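Local coordinates for protein DnaJ homolog subfamily C member 10 (PDB 3APQ) that works in the endoplasmic reticulum as a disulfide reductase for correct protein folding and for degradation of misfolded proteins, its J domain serving the partnership with the Hsp70 chaperone HSPA5, at residues A[21-26]-A[84-89]; A[25-30]-A[43-48]; A[91-96]-A[131-136]; A[182-187]-A[194-199]. All blocks are in the same frame, centred on the assembly; numbering follows the deposited sequence.

How the contacts relate
Contacts 1 and 2 belong to the J-domain half of this fragment; contact 3 sets the loop leading into its first thioredoxin domain against a helix of that domain, and contact 4 lies within it. Helix 16-30 serves the first two, whose centres lie about 10 Å apart; the Ala-27 methyl of contact 2 packs on the Tyr-86 ring of contact 1. Contact 3, centred about 14 Å from contact 1, joins its loop to helix 16-30 by a probable hydrogen bond from Gln-21 NE2 to Asp-94 OD2 (2.8 Å). Segment 131-136 lies on helix 127-142, at whose start the redox-active Cys-126 and Cys-129 sit. Contact 4 is centred about 18 Å from contact 3 and about 40 Å from contact 2.

Contact 1 (A[21-26]-A[84-89]); sequences QAFKKL and SYYRYD
The ring of Tyr-86 lies between two aromatic neighbours: Phe-23 comes to one face, and Tyr-85 CD2 sits toward the rim of the other. Phe-23 presents its edge in an offset edge-to-face pair, with centroids 5.5 Å apart and planes at 88°. The closest atoms are Phe-23 CE2 and Tyr-86 CE1, 3.5 Å apart, so the approach is made by the CE2-CZ end of the phenylalanine and not by its centre. Tyr-86 gets there by turning CG beside its own backbone N (chi1 -63°), which sends the ring toward helix 16-30. At its far end the hydroxyl is hydrogen-bonded to Glu-81 N, and this fixes the ring from a second point. Next to the pair, Lys-24 adds only its aliphatic part: CD rests 3.5 Å from Tyr-86 O, and the chain then bends at chi3. Its NZ stays 5.5 Å from Arg-87 NH1, too far for the two positive groups to touch. Beyond the helix, Asp-89 bonds to Gly-125 N and His-130 NE2, beside the redox-active cysteines. The arrangement is that of an additional helix, 83-88, packed on the second helix of a J domain and leading over to the thioredoxin fold.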
loop_
_atom_site.group_PDB
_atom_site.type_symbol
_atom_site.label_atom_id
_atom_site.label_comp_id
_atom_site.label_asym_id
_atom_site.label_seq_id
_atom_site.Cartn_x
_atom_site.Cartn_y
_atom_site.Cartn_z
ATOM N N GLN A 21 -8.673 -4.889 -2.729
ATOM C CA GLN A 21 -10.064 -4.498 -2.623
ATOM C C GLN A 21 -10.986 -5.736 -2.620
ATOM O O GLN A 21 -11.982 -5.789 -1.834
ATOM C CB GLN A 21 -10.413 -3.452 -3.656
ATOM C CG GLN A 21 -9.627 -2.108 -3.275
ATOM C CD GLN A 21 -9.855 -1.735 -1.760
ATOM O OE1 GLN A 21 -11.008 -1.510 -1.366
ATOM N NE2 GLN A 21 -8.774 -1.753 -0.911
ATOM N N ALA A 22 -10.637 -6.743 -3.417
ATOM C CA ALA A 22 -11.525 -7.890 -3.508
ATOM C C ALA A 22 -11.436 -8.667 -2.208
ATOM O O ALA A 22 -12.454 -9.098 -1.686
ATOM C CB ALA A 22 -11.166 -8.788 -4.683
ATOM N N PHE A 23 -10.209 -8.885 -1.759
ATOM C CA PHE A 23 -9.927 -9.540 -0.454
ATOM C C PHE A 23 -10.619 -8.796 0.698
ATOM O O PHE A 23 -11.280 -9.418 1.534
ATOM C CB PHE A 23 -8.396 -9.699 -0.253
ATOM C CG PHE A 23 -7.993 -10.162 1.120
ATOM C CD1 PHE A 23 -8.293 -11.440 1.566
ATOM C CD2 PHE A 23 -7.367 -9.279 1.980
ATOM C CE1 PHE A 23 -7.938 -11.845 2.890
ATOM C CE2 PHE A 23 -6.990 -9.667 3.290
ATOM C CZ PHE A 23 -7.288 -10.951 3.745
ATOM N N LYS A 24 -10.464 -7.470 0.771
ATOM C CA LYS A 24 -11.126 -6.697 1.833
ATOM C C LYS A 24 -12.637 -6.897 1.903
ATOM O O LYS A 24 -13.211 -7.078 2.991
ATOM C CB LYS A 24 -10.807 -5.207 1.694
ATOM C CG LYS A 24 -11.395 -4.382 2.847
ATOM C CD LYS A 24 -10.946 -2.932 2.718
ATOM C CE LYS A 24 -11.926 -2.046 2.054
ATOM N NZ LYS A 24 -11.682 -0.626 2.569
ATOM N N LYS A 25 -13.296 -6.905 0.765
ATOM C CA LYS A 25 -14.718 -7.082 0.718
ATOM C C LYS A 25 -15.145 -8.456 1.338
ATOM O O LYS A 25 -16.162 -8.559 2.080
ATOM C CB LYS A 25 -15.144 -6.933 -0.750
ATOM C CG LYS A 25 -16.602 -7.274 -1.065
ATOM C CD LYS A 25 -16.781 -7.331 -2.591
ATOM C CE LYS A 25 -17.629 -8.515 -3.017
ATOM N NZ LYS A 25 -17.104 -9.850 -2.524
ATOM N N LEU A 26 -14.372 -9.476 1.006
ATOM C CA LEU A 26 -14.556 -10.820 1.503
ATOM C C LEU A 26 -14.367 -10.790 3.028
ATOM O O LEU A 26 -15.195 -11.284 3.791
ATOM C CB LEU A 26 -13.538 -11.789 0.825
ATOM C CG LEU A 26 -13.890 -12.396 -0.534
ATOM C CD1 LEU A 26 -14.432 -11.370 -1.435
ATOM C CD2 LEU A 26 -12.771 -13.142 -1.259
ATOM N N SER A 84 -11.495 -5.198 12.460
ATOM C CA SER A 84 -11.182 -3.777 12.551
ATOM C C SER A 84 -9.938 -3.413 11.720
ATOM O O SER A 84 -9.887 -2.367 11.079
ATOM C CB SER A 84 -10.897 -3.408 14.016
ATOM O OG SER A 84 -10.829 -2.005 14.065
ATOM N N TYR A 85 -8.925 -4.253 11.789
ATOM C CA TYR A 85 -7.764 -4.074 10.940
ATOM C C TYR A 85 -8.179 -3.991 9.465
ATOM O O TYR A 85 -7.701 -3.106 8.752
ATOM C CB TYR A 85 -6.761 -5.234 11.127
ATOM C CG TYR A 85 -5.580 -5.178 10.166
ATOM C CD1 TYR A 85 -4.399 -4.537 10.524
ATOM C CD2 TYR A 85 -5.656 -5.778 8.900
ATOM C CE1 TYR A 85 -3.321 -4.488 9.648
ATOM C CE2 TYR A 85 -4.588 -5.741 8.020
ATOM C CZ TYR A 85 -3.439 -5.072 8.395
ATOM O OH TYR A 85 -2.398 -5.056 7.525
ATOM N N TYR A 86 -9.040 -4.900 8.980
ATOM C CA TYR A 86 -9.421 -4.850 7.550
ATOM C C TYR A 86 -10.310 -3.647 7.264
ATOM O O TYR A 86 -10.288 -3.079 6.169
ATOM C CB TYR A 86 -10.081 -6.154 7.079
ATOM C CG TYR A 86 -9.098 -7.279 7.199
ATOM C CD1 TYR A 86 -7.947 -7.326 6.400
ATOM C CD2 TYR A 86 -9.283 -8.259 8.173
ATOM C CE1 TYR A 86 -7.003 -8.366 6.559
ATOM C CE2 TYR A 86 -8.361 -9.296 8.326
ATOM C CZ TYR A 86 -7.217 -9.323 7.540
ATOM O OH TYR A 86 -6.348 -10.358 7.736
ATOM N N ARG A 87 -11.103 -3.255 8.262
ATOM C CA ARG A 87 -12.059 -2.202 8.013
ATOM C C ARG A 87 -11.360 -0.868 7.932
ATOM O O ARG A 87 -11.731 -0.047 7.126
ATOM C CB ARG A 87 -13.124 -2.194 9.157
ATOM C CG ARG A 87 -14.127 -0.982 9.048
ATOM C CD ARG A 87 -15.030 -1.122 7.815
ATOM N NE ARG A 87 -15.916 0.056 7.688
ATOM C CZ ARG A 87 -15.531 1.255 7.305
ATOM N NH1 ARG A 87 -14.259 1.468 6.951
ATOM N NH2 ARG A 87 -16.397 2.257 7.225
ATOM N N TYR A 88 -10.353 -0.624 8.793
ATOM C CA TYR A 88 -9.812 0.713 8.920
ATOM C C TYR A 88 -8.298 0.812 8.635
ATOM O O TYR A 88 -7.814 1.925 8.460
ATOM C CB TYR A 88 -10.043 1.267 10.320
ATOM C CG TYR A 88 -11.511 1.494 10.656
ATOM C CD1 TYR A 88 -12.237 2.536 10.047
ATOM C CD2 TYR A 88 -12.159 0.669 11.538
ATOM C CE1 TYR A 88 -13.628 2.757 10.368
ATOM C CE2 TYR A 88 -13.556 0.859 11.871
ATOM C CZ TYR A 88 -14.265 1.913 11.268
ATOM O OH TYR A 88 -15.608 2.134 11.561
ATOM N N ASP A 89 -7.585 -0.327 8.584
ATOM C CA ASP A 89 -6.097 -0.259 8.560
ATOM C C ASP A 89 -5.462 -1.033 7.400
ATOM O O ASP A 89 -4.299 -1.447 7.486
ATOM C CB ASP A 89 -5.498 -0.767 9.891
ATOM C CG ASP A 89 -4.110 -0.133 10.194
ATOM O OD1 ASP A 89 -3.689 0.869 9.562
ATOM O OD2 ASP A 89 -3.420 -0.657 11.056
#

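Contact 2 (A[25-30]-A[43-48]); sequences KLALKL and GDFLKI
Phe-45 reaches Ala-27 because its CG stands anti to the backbone N (chi1 -166°), which swings the ring across to helix 16-30 although the bond leaving its CA does not aim there. Ile-48 is turned with CG1 beside its backbone N (chi1 -69°), leaving the CG2 branch to face Leu-26. Two apolar meetings result. At the first, the methyl of Ala-27 lies at the edge of the Phe-45 ring, close to its plane, with CB 3.7 Å from Phe-45 CE1 and 3.8 Å from Phe-45 CZ. At the second, Leu-26 and Ile-48 cross at about a right angle, Leu-26 CD2 coming to 3.8 Å from Ile-48 CG2; since Leu-26 was deposited in two conformers, this detail is less certain than the first. Leu-30 also points across and loses surface to the other helix, though its CB comes no nearer than 4.9 Å, to Phe-45 CD1. The helices run antiparallel, with Leu-26 opposite Ile-48, as the second and third helices of a J domain do. Near their joining loop, Phe-45 also meets the ring of His-31 and touches Pro-32, the first two residues of the HPD motif through which J domains act on Hsp70. No hydrogen bond or salt bridge links the two segments, so their association here rests on shape and on burial of hydrocarbon.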
loop_
_atom_site.group_PDB
_atom_site.type_symbol
_atom_site.label_atom_id
_atom_site.label_comp_id
_atom_site.label_asym_id
_atom_site.label_seq_id
_atom_site.Cartn_x
_atom_site.Cartn_y
_atom_site.Cartn_z
ATOM N N LYS A 25 -13.296 -6.905 0.765
ATOM C CA LYS A 25 -14.718 -7.082 0.718
ATOM C C LYS A 25 -15.145 -8.456 1.338
ATOM O O LYS A 25 -16.162 -8.559 2.080
ATOM C CB LYS A 25 -15.144 -6.933 -0.750
ATOM C CG LYS A 25 -16.602 -7.274 -1.065
ATOM C CD LYS A 25 -16.781 -7.331 -2.591
ATOM C CE LYS A 25 -17.629 -8.515 -3.017
ATOM N NZ LYS A 25 -17.104 -9.850 -2.524
ATOM N N LEU A 26 -14.372 -9.476 1.006
ATOM C CA LEU A 26 -14.556 -10.820 1.503
ATOM C C LEU A 26 -14.367 -10.790 3.028
ATOM O O LEU A 26 -15.195 -11.284 3.791
ATOM C CB LEU A 26 -13.538 -11.789 0.825
ATOM C CG LEU A 26 -13.890 -12.396 -0.534
ATOM C CD1 LEU A 26 -14.432 -11.370 -1.435
ATOM C CD2 LEU A 26 -12.771 -13.142 -1.259
ATOM N N ALA A 27 -13.271 -10.169 3.462
ATOM C CA ALA A 27 -13.007 -10.036 4.918
ATOM C C ALA A 27 -14.076 -9.276 5.729
ATOM O O ALA A 27 -14.468 -9.718 6.817
ATOM C CB ALA A 27 -11.604 -9.416 5.165
ATOM N N LEU A 28 -14.544 -8.145 5.241
ATOM C CA LEU A 28 -15.541 -7.385 6.006
ATOM C C LEU A 28 -16.888 -8.119 6.158
ATOM O O LEU A 28 -17.621 -7.897 7.153
ATOM C CB LEU A 28 -15.690 -5.972 5.410
ATOM C CG LEU A 28 -14.344 -5.226 5.488
ATOM C CD1 LEU A 28 -14.489 -3.796 4.927
ATOM C CD2 LEU A 28 -13.853 -5.242 6.946
ATOM N N LYS A 29 -17.190 -9.051 5.241
ATOM C CA LYS A 29 -18.427 -9.822 5.356
ATOM C C LYS A 29 -18.193 -11.088 6.128
ATOM O O LYS A 29 -18.996 -11.427 6.991
ATOM C CB LYS A 29 -19.071 -10.142 3.985
ATOM C CG LYS A 29 -20.236 -11.218 4.045
ATOM C CD LYS A 29 -21.322 -11.043 2.938
ATOM C CE LYS A 29 -22.615 -11.850 3.264
ATOM N NZ LYS A 29 -22.378 -13.364 3.469
ATOM N N LEU A 30 -17.095 -11.767 5.843
ATOM C CA LEU A 30 -16.893 -13.137 6.318
ATOM C C LEU A 30 -15.979 -13.391 7.513
ATOM O O LEU A 30 -15.793 -14.540 7.868
ATOM C CB LEU A 30 -16.268 -13.965 5.183
ATOM C CG LEU A 30 -17.055 -14.086 3.870
ATOM C CD1 LEU A 30 -16.268 -14.983 2.899
ATOM C CD2 LEU A 30 -18.473 -14.584 4.103
ATOM N N GLY A 43 -12.147 -21.749 8.687
ATOM C CA GLY A 43 -11.478 -22.501 7.583
ATOM C C GLY A 43 -11.557 -21.817 6.224
ATOM O O GLY A 43 -10.554 -21.688 5.490
ATOM N N ASP A 44 -12.773 -21.351 5.904
ATOM C CA ASP A 44 -13.044 -20.595 4.686
ATOM C C ASP A 44 -12.119 -19.343 4.588
ATOM O O ASP A 44 -11.506 -19.048 3.538
ATOM C CB ASP A 44 -14.527 -20.131 4.648
ATOM C CG ASP A 44 -15.526 -21.277 4.784
ATOM O OD1 ASP A 44 -15.186 -22.421 4.426
ATOM O OD2 ASP A 44 -16.674 -21.040 5.281
ATOM N N PHE A 45 -12.026 -18.596 5.683
ATOM C CA PHE A 45 -11.198 -17.389 5.661
ATOM C C PHE A 45 -9.692 -17.683 5.521
ATOM O O PHE A 45 -8.927 -16.908 4.887
ATOM C CB PHE A 45 -11.474 -16.517 6.881
ATOM C CG PHE A 45 -10.914 -15.117 6.772
ATOM C CD1 PHE A 45 -11.390 -14.255 5.784
ATOM C CD2 PHE A 45 -9.919 -14.675 7.613
ATOM C CE1 PHE A 45 -10.875 -12.959 5.664
ATOM C CE2 PHE A 45 -9.400 -13.383 7.506
ATOM C CZ PHE A 45 -9.879 -12.530 6.548
ATOM N N LEU A 46 -9.242 -18.747 6.178
ATOM C CA LEU A 46 -7.842 -19.191 6.048
ATOM C C LEU A 46 -7.482 -19.354 4.542
ATOM O O LEU A 46 -6.404 -18.943 4.121
ATOM C CB LEU A 46 -7.621 -20.521 6.818
ATOM C CG LEU A 46 -7.540 -20.487 8.354
ATOM C CD1 LEU A 46 -6.975 -21.775 8.867
ATOM C CD2 LEU A 46 -6.678 -19.366 8.832
ATOM N N LYS A 47 -8.384 -19.959 3.760
ATOM C CA LYS A 47 -8.128 -20.196 2.333
ATOM C C LYS A 47 -8.039 -18.889 1.562
ATOM O O LYS A 47 -7.203 -18.758 0.699
ATOM C CB LYS A 47 -9.225 -21.024 1.685
ATOM C CG LYS A 47 -9.357 -22.475 2.200
ATOM C CD LYS A 47 -10.703 -23.194 1.815
ATOM C CE LYS A 47 -11.047 -23.166 0.288
ATOM N NZ LYS A 47 -11.783 -21.897 -0.181
ATOM N N ILE A 48 -8.940 -17.954 1.864
ATOM C CA ILE A 48 -8.932 -16.635 1.185
ATOM C C ILE A 48 -7.660 -15.901 1.602
ATOM O O ILE A 48 -6.986 -15.274 0.786
ATOM C CB ILE A 48 -10.201 -15.767 1.571
ATOM C CG1 ILE A 48 -11.507 -16.304 1.029
ATOM C CG2 ILE A 48 -10.047 -14.314 1.134
ATOM C CD1 ILE A 48 -11.376 -17.352 -0.051
#

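Contact 3 (A[91-96]-A[131-136]); sequences GIYDDD and DLAPTW
Tyr-93 gives up the most surface here, and its partners are Ala-133 and Trp-136, one turn apart on the helix. Its hydroxyl end lies against the helix backbone, with OH 3.4 Å from Ala-133 CA and 3.6 Å from Ala-133 CB, while Ala-133 O lies in the plane of the ring at its edge. Trp-136, its CG anti to the backbone N (chi1 -168°), thereby comes over one ring face with CD1, 3.8 Å from Tyr-93 CZ; the planes make 56°, an oblique meeting. Over the other face stands Ile-92 CG2 of the preceding residue, 3.5 Å above the plane and over the ring centre. Held between this methyl and the indole, the phenol is likely to be hindered from tilting. An alanine in place of Tyr-93 removes the ring, which would probably open a gap between Ile-92 and Trp-136 and leave the indole freer to shift. Pro-134 cannot give an N-H, and the helix is kinked here; Trp-136 N still bonds to Leu-132 O. Two type I turns carry the loop 91-96 past the helix, and Arg-137 ties it down by a salt bridge to Asp-96 and a hydrogen bond to Ile-92 O. The helix packs on the central sheet: Trp-136 meets Phe-118 edge-to-face on strand 117-122 and touches Ile-149 on strand 148-153, while Leu-193 of helix 190-202 borders it too.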
loop_
_atom_site.group_PDB
_atom_site.type_symbol
_atom_site.label_atom_id
_atom_site.label_comp_id
_atom_site.label_asym_id
_atom_site.label_seq_id
_atom_site.Cartn_x
_atom_site.Cartn_y
_atom_site.Cartn_z
ATOM N N GLY A 91 -5.130 -1.342 3.035
ATOM C CA GLY A 91 -5.281 -0.661 1.729
ATOM C C GLY A 91 -5.713 0.784 1.898
ATOM O O GLY A 91 -6.649 1.251 1.243
ATOM N N ILE A 92 -5.037 1.482 2.818
ATOM C CA ILE A 92 -5.456 2.798 3.298
ATOM C C ILE A 92 -5.854 3.764 2.197
ATOM O O ILE A 92 -6.820 4.527 2.341
ATOM C CB ILE A 92 -4.217 3.492 4.109
ATOM C CG1 ILE A 92 -4.019 2.728 5.415
ATOM C CG2 ILE A 92 -4.470 4.899 4.490
ATOM C CD1 ILE A 92 -5.396 2.274 6.033
ATOM N N TYR A 93 -5.050 3.801 1.150
ATOM C CA TYR A 93 -5.276 4.844 0.135
ATOM C C TYR A 93 -5.873 4.330 -1.135
ATOM O O TYR A 93 -5.830 5.064 -2.106
ATOM C CB TYR A 93 -3.959 5.604 -0.184
ATOM C CG TYR A 93 -3.475 6.403 1.035
ATOM C CD1 TYR A 93 -4.241 7.452 1.579
ATOM C CD2 TYR A 93 -2.260 6.070 1.659
ATOM C CE1 TYR A 93 -3.791 8.181 2.698
ATOM C CE2 TYR A 93 -1.839 6.748 2.789
ATOM C CZ TYR A 93 -2.607 7.813 3.287
ATOM O OH TYR A 93 -2.149 8.466 4.390
ATOM N N ASP A 94 -6.417 3.111 -1.114
ATOM C CA ASP A 94 -6.972 2.446 -2.321
ATOM C C ASP A 94 -8.179 3.117 -2.938
ATOM O O ASP A 94 -8.475 2.882 -4.111
ATOM C CB ASP A 94 -7.309 0.991 -2.043
ATOM C CG ASP A 94 -6.045 0.116 -1.929
ATOM O OD1 ASP A 94 -4.911 0.628 -2.188
ATOM O OD2 ASP A 94 -6.190 -1.067 -1.563
ATOM N N ASP A 95 -8.914 3.911 -2.139
ATOM C CA ASP A 95 -10.041 4.650 -2.681
ATOM C C ASP A 95 -9.751 6.120 -2.955
ATOM O O ASP A 95 -10.706 6.867 -3.143
ATOM C CB ASP A 95 -11.254 4.580 -1.732
ATOM C CG ASP A 95 -11.739 3.183 -1.502
ATOM O OD1 ASP A 95 -11.812 2.378 -2.463
ATOM O OD2 ASP A 95 -12.106 2.872 -0.353
ATOM N N ASP A 96 -8.465 6.531 -2.949
ATOM C CA ASP A 96 -8.018 7.888 -3.202
ATOM C C ASP A 96 -7.243 7.861 -4.514
ATOM O O ASP A 96 -6.068 7.510 -4.534
ATOM C CB ASP A 96 -7.143 8.378 -2.038
ATOM C CG ASP A 96 -7.827 8.141 -0.719
ATOM O OD1 ASP A 96 -8.944 8.692 -0.593
ATOM O OD2 ASP A 96 -7.311 7.358 0.127
ATOM N N ASP A 131 -3.693 9.665 11.801
ATOM C CA ASP A 131 -4.016 11.036 12.029
ATOM C C ASP A 131 -3.745 11.842 10.772
ATOM O O ASP A 131 -4.496 12.758 10.463
ATOM C CB ASP A 131 -3.156 11.611 13.169
ATOM C CG ASP A 131 -3.657 11.215 14.562
ATOM O OD1 ASP A 131 -4.719 10.567 14.669
ATOM O OD2 ASP A 131 -2.969 11.554 15.559
ATOM N N LEU A 132 -2.652 11.521 10.101
ATOM C CA LEU A 132 -2.200 12.202 8.884
ATOM C C LEU A 132 -3.042 11.820 7.624
ATOM O O LEU A 132 -3.260 12.639 6.741
ATOM C CB LEU A 132 -0.720 11.909 8.656
ATOM C CG LEU A 132 -0.194 12.334 7.299
ATOM C CD1 LEU A 132 -0.219 13.885 7.154
ATOM C CD2 LEU A 132 1.257 11.805 7.079
ATOM N N ALA A 133 -3.532 10.596 7.574
ATOM C CA ALA A 133 -4.285 10.121 6.398
ATOM C C ALA A 133 -5.300 11.090 5.760
ATOM O O ALA A 133 -5.242 11.325 4.568
ATOM C CB ALA A 133 -4.891 8.758 6.646
ATOM N N PRO A 134 -6.247 11.664 6.545
ATOM C CA PRO A 134 -7.205 12.517 5.856
ATOM C C PRO A 134 -6.547 13.736 5.229
ATOM O O PRO A 134 -6.995 14.170 4.178
ATOM C CB PRO A 134 -8.170 12.943 6.981
ATOM C CG PRO A 134 -8.148 11.780 7.888
ATOM C CD PRO A 134 -6.678 11.407 7.939
ATOM N N THR A 135 -5.546 14.307 5.889
ATOM C CA THR A 135 -4.812 15.464 5.356
ATOM C C THR A 135 -3.994 15.089 4.137
ATOM O O THR A 135 -3.994 15.845 3.168
ATOM C CB THR A 135 -3.856 16.019 6.399
ATOM O OG1 THR A 135 -4.590 16.330 7.576
ATOM C CG2 THR A 135 -3.111 17.300 5.914
ATOM N N TRP A 136 -3.325 13.916 4.153
ATOM C CA TRP A 136 -2.587 13.487 2.984
ATOM C C TRP A 136 -3.569 13.406 1.780
ATOM O O TRP A 136 -3.223 13.777 0.667
ATOM C CB TRP A 136 -1.946 12.129 3.269
ATOM C CG TRP A 136 -0.929 11.686 2.255
ATOM C CD1 TRP A 136 -1.030 10.637 1.385
ATOM C CD2 TRP A 136 0.322 12.342 1.961
ATOM N NE1 TRP A 136 0.121 10.559 0.604
ATOM C CE2 TRP A 136 0.951 11.602 0.934
ATOM C CE3 TRP A 136 0.976 13.465 2.502
ATOM C CZ2 TRP A 136 2.221 11.954 0.408
ATOM C CZ3 TRP A 136 2.236 13.836 1.973
ATOM C CH2 TRP A 136 2.839 13.079 0.955
#

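Contact 4 (A[182-187]-A[194-199]); sequences VKYNGD and VAFAMQ
Phe-196 receives Tyr-184 over its face and Val-182 at its edge. Tyr-184 CD1 comes to 3.6 Å from Phe-196 CG in an edge-to-face pair with centroids 5.2 Å apart and planes at 74°. Tyr-184 CB adds a CH-pi contact, 4.2 Å from the centroid of the Phe-196 ring and only 20° off its normal. Val-182 CG1 lies in the plane of that ring, 4.0 Å from Phe-196 CZ. Phe-196 spans the gap from helix to strand because its CG is anti to the backbone N (chi1 174°). A serine in its place would take away the ring and would probably leave the edge of Tyr-184 and the methyl of Val-182 facing a gap. In the next shell the tyrosine is held at its hydroxyl by hydrogen bonds with Ser-192 OG and Arg-188 N, and Gly-186 N lies 3.3 Å above the centre of its ring. Phe-196 meets Phe-118 and His-200 and touches Ile-174. Backbone hydrogen bonds between Val-182 and Ile-174 and between Tyr-184 and Leu-172 pair the chain with strand 171-175. This is the C-terminal beta-beta-alpha part of the thioredoxin fold, the outermost strand of the antiparallel hairpin with helix 190-202 packed against it.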
loop_
_atom_site.group_PDB
_atom_site.type_symbol
_atom_site.label_atom_id
_atom_site.label_comp_id
_atom_site.label_asym_id
_atom_site.label_seq_id
_atom_site.Cartn_x
_atom_site.Cartn_y
_atom_site.Cartn_z
ATOM N N VAL A 182 14.691 14.522 0.060
ATOM C CA VAL A 182 14.523 15.499 1.126
ATOM C C VAL A 182 13.344 15.085 2.034
ATOM O O VAL A 182 12.204 14.907 1.568
ATOM C CB VAL A 182 14.294 16.901 0.532
ATOM C CG1 VAL A 182 13.875 17.908 1.628
ATOM C CG2 VAL A 182 15.542 17.372 -0.285
ATOM N N LYS A 183 13.611 14.973 3.327
ATOM C CA LYS A 183 12.576 14.680 4.308
ATOM C C LYS A 183 11.755 15.935 4.626
ATOM O O LYS A 183 12.329 17.011 4.852
ATOM C CB LYS A 183 13.231 14.180 5.586
ATOM C CG LYS A 183 12.267 13.755 6.635
ATOM C CD LYS A 183 12.976 13.224 7.858
ATOM C CE LYS A 183 11.938 12.689 8.853
ATOM N NZ LYS A 183 12.650 11.890 9.920
ATOM N N TYR A 184 10.440 15.765 4.706
ATOM C CA TYR A 184 9.542 16.811 5.163
ATOM C C TYR A 184 9.565 16.812 6.683
ATOM O O TYR A 184 9.411 15.736 7.307
ATOM C CB TYR A 184 8.102 16.538 4.676
ATOM C CG TYR A 184 7.028 17.419 5.335
ATOM C CD1 TYR A 184 6.756 18.700 4.856
ATOM C CD2 TYR A 184 6.252 16.933 6.402
ATOM C CE1 TYR A 184 5.769 19.500 5.447
ATOM C CE2 TYR A 184 5.279 17.719 6.995
ATOM C CZ TYR A 184 5.048 18.995 6.513
ATOM O OH TYR A 184 4.059 19.734 7.068
ATOM N N ASN A 185 9.748 18.004 7.264
ATOM C CA ASN A 185 9.741 18.165 8.712
ATOM C C ASN A 185 8.756 19.184 9.290
ATOM O O ASN A 185 8.931 19.640 10.429
ATOM C CB ASN A 185 11.154 18.467 9.237
ATOM C CG ASN A 185 12.033 17.225 9.290
ATOM O OD1 ASN A 185 11.722 16.227 9.971
ATOM N ND2 ASN A 185 13.149 17.285 8.577
ATOM N N GLY A 186 7.679 19.461 8.571
ATOM C CA GLY A 186 6.724 20.475 9.000
ATOM C C GLY A 186 5.634 19.964 9.930
ATOM O O GLY A 186 5.729 18.845 10.437
ATOM N N ASP A 187 4.577 20.759 10.104
ATOM C CA ASP A 187 3.573 20.505 11.139
ATOM C C ASP A 187 2.467 19.552 10.641
ATOM O O ASP A 187 1.501 19.263 11.363
ATOM C CB ASP A 187 2.990 21.827 11.678
ATOM C CG ASP A 187 2.245 22.621 10.638
ATOM O OD1 ASP A 187 1.906 22.070 9.567
ATOM O OD2 ASP A 187 2.010 23.834 10.896
ATOM N N VAL A 194 1.355 21.547 1.218
ATOM C CA VAL A 194 1.237 22.261 -0.073
ATOM C C VAL A 194 2.431 23.197 -0.302
ATOM O O VAL A 194 3.065 23.109 -1.345
ATOM C CB VAL A 194 -0.045 23.033 -0.194
ATOM C CG1 VAL A 194 -0.018 23.917 -1.458
ATOM C CG2 VAL A 194 -1.277 22.059 -0.248
ATOM N N ALA A 195 2.778 24.005 0.717
ATOM C CA ALA A 195 3.898 24.978 0.633
ATOM C C ALA A 195 5.226 24.256 0.443
ATOM O O ALA A 195 6.107 24.701 -0.297
ATOM C CB ALA A 195 3.948 25.828 1.869
ATOM N N PHE A 196 5.358 23.111 1.079
ATOM C CA PHE A 196 6.567 22.322 0.895
ATOM C C PHE A 196 6.635 21.709 -0.502
ATOM O O PHE A 196 7.687 21.775 -1.131
ATOM C CB PHE A 196 6.668 21.238 1.964
ATOM C CG PHE A 196 7.814 20.283 1.786
ATOM C CD1 PHE A 196 9.085 20.583 2.273
ATOM C CD2 PHE A 196 7.594 19.041 1.222
ATOM C CE1 PHE A 196 10.147 19.663 2.143
ATOM C CE2 PHE A 196 8.642 18.093 1.087
ATOM C CZ PHE A 196 9.908 18.386 1.549
ATOM N N ALA A 197 5.555 21.063 -0.938
ATOM C CA ALA A 197 5.535 20.419 -2.233
ATOM C C ALA A 197 5.762 21.453 -3.330
ATOM O O ALA A 197 6.546 21.223 -4.268
ATOM C CB ALA A 197 4.236 19.699 -2.462
ATOM N N MET A 198 5.132 22.608 -3.167
ATOM C CA MET A 198 5.191 23.641 -4.192
ATOM C C MET A 198 6.562 24.292 -4.293
ATOM O O MET A 198 6.964 24.685 -5.391
ATOM C CB MET A 198 4.138 24.710 -3.937
ATOM C CG MET A 198 2.733 24.257 -4.233
ATOM S SD MET A 198 2.497 23.646 -5.900
ATOM C CE MET A 198 2.710 25.226 -6.768
ATOM N N GLN A 199 7.305 24.441 -3.198
ATOM C CA GLN A 199 8.688 24.885 -3.424
ATOM C C GLN A 199 9.483 23.895 -4.272
ATOM O O GLN A 199 10.284 24.289 -5.083
ATOM C CB GLN A 199 9.434 25.308 -2.143
ATOM C CG GLN A 199 9.873 24.205 -1.279
ATOM C CD GLN A 199 10.325 24.718 0.082
ATOM O OE1 GLN A 199 11.510 24.726 0.373
ATOM N NE2 GLN A 199 9.373 25.165 0.914
#